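PDB 1NJH: protein yojF from Bacillus subtilis, which is of unknown function, belongs to the DUF1806 family and has a fold built mainly from antiparallel strands, seen here with two chains in the assembly. Local coordinates for residues E10-S15 / L95-H100; E82-Y87 / L106-Q111. All blocks are in the same frame, centred on the assembly; numbering follows the deposited sequence.

Contact 1 of 2, residues E10-S15 / L95-H100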
# COMPACT_ATOMS: atom_id res chain seq x y z
N GLU A 10 -10.11 -21.53 -2.68
CA GLU A 10 -11.56 -21.36 -2.77
C GLU A 10 -12.20 -20.69 -1.56
O GLU A 10 -13.19 -19.96 -1.71
CB GLU A 10 -12.23 -22.71 -3.02
CG GLU A 10 -12.26 -23.14 -4.49
CD GLU A 10 -10.87 -23.30 -5.10
OE1 GLU A 10 -10.15 -22.29 -5.20
OE2 GLU A 10 -10.51 -24.44 -5.47
N ASP A 11 -11.65 -20.92 -0.37
CA ASP A 11 -12.18 -20.33 0.86
C ASP A 11 -11.87 -18.84 0.89
O ASP A 11 -12.72 -18.03 1.29
CB ASP A 11 -11.58 -21.01 2.11
CG ASP A 11 -12.38 -20.71 3.39
OD1 ASP A 11 -11.75 -20.54 4.46
OD2 ASP A 11 -13.63 -20.68 3.34
N VAL A 12 -10.67 -18.46 0.47
CA VAL A 12 -10.29 -17.05 0.43
C VAL A 12 -11.16 -16.33 -0.59
O VAL A 12 -11.68 -15.24 -0.31
CB VAL A 12 -8.81 -16.87 0.04
CG1 VAL A 12 -8.52 -15.39 -0.21
CG2 VAL A 12 -7.91 -17.38 1.14
N GLN A 13 -11.34 -16.94 -1.75
CA GLN A 13 -12.16 -16.35 -2.80
C GLN A 13 -13.56 -16.10 -2.26
O GLN A 13 -14.14 -15.04 -2.48
CB GLN A 13 -12.24 -17.26 -4.02
CG GLN A 13 -13.10 -16.67 -5.14
CD GLN A 13 -12.52 -15.38 -5.71
OE1 GLN A 13 -11.32 -15.31 -6.02
NE2 GLN A 13 -13.36 -14.37 -5.85
N ALA A 14 -14.12 -17.08 -1.56
CA ALA A 14 -15.45 -16.92 -0.99
C ALA A 14 -15.47 -15.79 0.02
O ALA A 14 -16.44 -15.04 0.12
CB ALA A 14 -15.89 -18.23 -0.33
N SER A 15 -14.40 -15.65 0.79
CA SER A 15 -14.31 -14.60 1.79
C SER A 15 -14.19 -13.21 1.15
O SER A 15 -14.79 -12.24 1.62
CB SER A 15 -13.10 -14.85 2.70
OG SER A 15 -13.03 -13.88 3.74
N LEU A 95 -10.80 -10.82 7.40
CA LEU A 95 -9.97 -11.67 6.57
C LEU A 95 -8.53 -11.17 6.67
O LEU A 95 -8.21 -10.05 6.25
CB LEU A 95 -10.45 -11.65 5.10
CG LEU A 95 -9.58 -12.35 4.05
CD1 LEU A 95 -9.51 -13.86 4.34
CD2 LEU A 95 -10.17 -12.12 2.65
N LEU A 96 -7.69 -12.02 7.24
CA LEU A 96 -6.27 -11.72 7.43
C LEU A 96 -5.41 -12.60 6.52
O LEU A 96 -5.49 -13.83 6.58
CB LEU A 96 -5.87 -11.99 8.88
CG LEU A 96 -6.81 -11.43 9.94
CD1 LEU A 96 -6.24 -11.74 11.30
CD2 LEU A 96 -7.01 -9.95 9.75
N MSE A 97 -4.59 -11.98 5.68
CA MSE A 97 -3.74 -12.76 4.81
C MSE A 97 -2.30 -12.28 4.92
O MSE A 97 -2.04 -11.11 5.21
CB MSE A 97 -4.22 -12.64 3.36
CG MSE A 97 -5.60 -13.19 3.16
SE MSE A 97 -6.30 -12.66 1.44
CE MSE A 97 -6.72 -10.81 1.87
N ALA A 98 -1.36 -13.19 4.70
CA ALA A 98 0.05 -12.81 4.80
C ALA A 98 0.97 -13.77 4.08
O ALA A 98 0.58 -14.89 3.72
CB ALA A 98 0.44 -12.72 6.28
N GLY A 99 2.20 -13.33 3.88
CA GLY A 99 3.20 -14.15 3.24
C GLY A 99 4.56 -13.74 3.76
O GLY A 99 4.75 -12.60 4.16
N HIS A 100 5.49 -14.68 3.82
CA HIS A 100 6.84 -14.36 4.29
C HIS A 100 7.85 -15.21 3.54
O HIS A 100 7.74 -16.43 3.52
CB HIS A 100 6.99 -14.59 5.79
CG HIS A 100 8.37 -14.30 6.30
ND1 HIS A 100 9.13 -15.22 6.99
CD2 HIS A 100 9.14 -13.19 6.18
CE1 HIS A 100 10.30 -14.69 7.28
NE2 HIS A 100 10.34 -13.46 6.80

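Contact 2 of 2, residues E82-Y87 / L106-Q111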
# COMPACT_ATOMS: atom_id res chain seq x y z
N GLU A 82 0.98 -9.62 -3.79
CA GLU A 82 1.54 -10.89 -4.28
C GLU A 82 2.41 -11.51 -3.19
O GLU A 82 2.97 -10.81 -2.36
CB GLU A 82 2.39 -10.63 -5.53
CG GLU A 82 3.38 -11.75 -5.89
CD GLU A 82 2.71 -13.00 -6.44
OE1 GLU A 82 2.16 -13.80 -5.64
OE2 GLU A 82 2.72 -13.17 -7.67
N GLY A 83 2.51 -12.84 -3.20
CA GLY A 83 3.32 -13.53 -2.21
C GLY A 83 2.57 -14.00 -0.99
O GLY A 83 3.20 -14.34 0.02
N LEU A 84 1.25 -14.03 -1.06
CA LEU A 84 0.44 -14.47 0.08
C LEU A 84 0.45 -16.00 0.18
O LEU A 84 0.25 -16.70 -0.82
CB LEU A 84 -1.00 -13.97 -0.10
CG LEU A 84 -1.10 -12.44 -0.14
CD1 LEU A 84 -2.52 -12.05 -0.52
CD2 LEU A 84 -0.71 -11.82 1.21
N THR A 85 0.66 -16.51 1.39
CA THR A 85 0.69 -17.96 1.60
C THR A 85 -0.22 -18.47 2.71
O THR A 85 -0.61 -19.64 2.71
CB THR A 85 2.11 -18.46 1.92
OG1 THR A 85 2.57 -17.84 3.12
CG2 THR A 85 3.07 -18.15 0.78
N GLU A 86 -0.56 -17.60 3.65
CA GLU A 86 -1.40 -18.00 4.77
C GLU A 86 -2.55 -17.04 5.05
O GLU A 86 -2.54 -15.90 4.57
CB GLU A 86 -0.54 -18.17 6.02
CG GLU A 86 0.22 -16.92 6.42
CD GLU A 86 1.24 -17.19 7.51
OE1 GLU A 86 1.71 -16.21 8.13
OE2 GLU A 86 1.58 -18.37 7.72
N TYR A 87 -3.52 -17.49 5.82
CA TYR A 87 -4.68 -16.66 6.13
C TYR A 87 -5.53 -17.24 7.24
O TYR A 87 -5.26 -18.32 7.77
CB TYR A 87 -5.58 -16.55 4.89
CG TYR A 87 -6.53 -17.74 4.72
CD1 TYR A 87 -7.91 -17.57 4.79
CD2 TYR A 87 -6.04 -19.03 4.51
CE1 TYR A 87 -8.78 -18.66 4.65
CE2 TYR A 87 -6.90 -20.12 4.37
CZ TYR A 87 -8.26 -19.93 4.44
OH TYR A 87 -9.12 -21.00 4.30
N LEU A 106 11.42 -10.94 2.85
CA LEU A 106 10.35 -10.04 2.45
C LEU A 106 9.05 -10.56 3.06
O LEU A 106 8.80 -11.77 3.07
CB LEU A 106 10.22 -10.01 0.93
CG LEU A 106 9.82 -8.69 0.26
CD1 LEU A 106 9.41 -8.99 -1.17
CD2 LEU A 106 8.67 -8.02 1.00
N ALA A 107 8.23 -9.66 3.57
CA ALA A 107 6.97 -10.06 4.16
C ALA A 107 5.87 -9.15 3.68
O ALA A 107 6.10 -7.97 3.37
CB ALA A 107 7.05 -10.02 5.69
N ILE A 108 4.67 -9.70 3.63
CA ILE A 108 3.52 -8.94 3.18
C ILE A 108 2.28 -9.32 3.97
O ILE A 108 2.13 -10.45 4.42
CB ILE A 108 3.26 -9.15 1.68
CG1 ILE A 108 2.07 -8.30 1.24
CG2 ILE A 108 3.03 -10.64 1.40
CD1 ILE A 108 2.00 -8.09 -0.24
N SER A 109 1.40 -8.34 4.13
CA SER A 109 0.16 -8.53 4.86
C SER A 109 -0.95 -7.74 4.19
O SER A 109 -0.76 -6.58 3.84
CB SER A 109 0.35 -8.05 6.31
OG SER A 109 -0.89 -8.00 7.00
N LEU A 110 -2.09 -8.40 3.98
CA LEU A 110 -3.28 -7.76 3.41
C LEU A 110 -4.42 -8.21 4.31
O LEU A 110 -4.64 -9.42 4.47
CB LEU A 110 -3.55 -8.18 1.96
CG LEU A 110 -4.86 -7.60 1.37
CD1 LEU A 110 -4.83 -6.07 1.33
CD2 LEU A 110 -5.10 -8.17 -0.04
N GLN A 111 -5.10 -7.26 4.93
CA GLN A 111 -6.20 -7.55 5.84
C GLN A 111 -7.42 -6.69 5.47
O GLN A 111 -7.29 -5.52 5.12
CB GLN A 111 -5.77 -7.25 7.28
CG GLN A 111 -4.40 -7.81 7.68
CD GLN A 111 -4.13 -7.60 9.17
OE1 GLN A 111 -4.62 -6.64 9.76
NE2 GLN A 111 -3.37 -8.49 9.77

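Contact 1 of 2, residues E10-S15 / L95-H100
Ser15 and Leu95 bring the backbones of helix segment 10-15 and strand segment 95-100 nearest, with their CA atoms 7.1 Å apart. The helix lies against the sheet, and the contact sits at the start of strand 95-101. Two side-chain pairs carry it. Ser15 and Leu95 point at each other. Ser15 OG sits against CB and both methyls of Leu95, 3.5 Å from Leu95 CD2 and 3.6 Å from Leu95 CD1. Leu95 holds CG anti to its backbone N (chi1 172°), and this carries both methyls up to the serine. The second pair lies two residues further along the strand. Val12 CG1 meets the selenium of Met97, modelled as selenomethionine, with Val12 CG1 and Met97 SE 3.9 Å apart. Tyr87 on strand 78-89 touches both Val12 and Met97, and its hydroxyl is hydrogen-bonded to Asp11 OD1. All four contact residues are buried. The chemistry is dispersion and shape, with one hydroxyl placed against leucine methyls. The helix is therefore seated on the sheet by apolar packing here, without any direct polar link between the two segments.

Contact 2 of 2, residues E82-Y87 / L106-Q111
Leu84 reaches Ile108 with the end of its side chain, between two strands of an antiparallel sheet. Strands 78-89 and 106-113 are not paired with each other. Strand 95-101 pairs with both. The axes of segments 82-84 and 106-111 run at 82° to each other and approach to 7.1 Å. Strand 78-89 carries a G1 beta bulge here: Gly83 and Leu84 both face Tyr68. Along the second segment, Leu106 packs on Thr32 of the second subunit, and Ala107 on Thr31 of its own chain. Ile108 points at the other strand and makes the main contact. Its extended chain, with CG1 anti to the backbone N (chi1 -178°), carries Ile108 CD1 to 3.6 Å from Glu82 O. Ile108 CG2 lies on the same carbonyl, 3.8 Å from Glu82 O, and is 3.9 Å from Leu84 CD2. Leu84 and Ile108 cross at about a right angle. A CB on Gly83 would point toward Ile108 and would also jam against the carbonyl O of Glu82. Val47 of the second subunit packs on Ile108 as well. An alanine in place of Ile108 would remove both branches and is likely to open a gap beside the Glu82 carbonyl and Leu84 CD2. Ser109 points away and touches His27. Leu110 points toward the other strand and packs on Val70 and Met97. Within 82-87, Glu82 also makes backbone hydrogen bonds to the second subunit, and the anti lone pair of Glu82 OE1 takes a bent bond from Gly83 N (2.6 Å, N-H...O 139°).

In the fold
Contact 1 is core: every touching residue is buried, and the other subunit does not reach it. Contact 2 is only partly buried and lies beside the second subunit. Their centres are 9 Å apart. The two share no segment, yet strand 95-101 of contact 1 pairs with both strands of contact 2, and Met97 N is hydrogen-bonded to Leu110 O. A second tie is the tyrosine hydroxyl that strand 78-89 offers to the helix. Contact 1 joins helix to sheet through side chains alone, including a hydroxyl and a selenium. Contact 2 joins two strands that do not pair with each other, and there methyls also lie against the carbonyls of Glu82 and Gly83, next to the bulge.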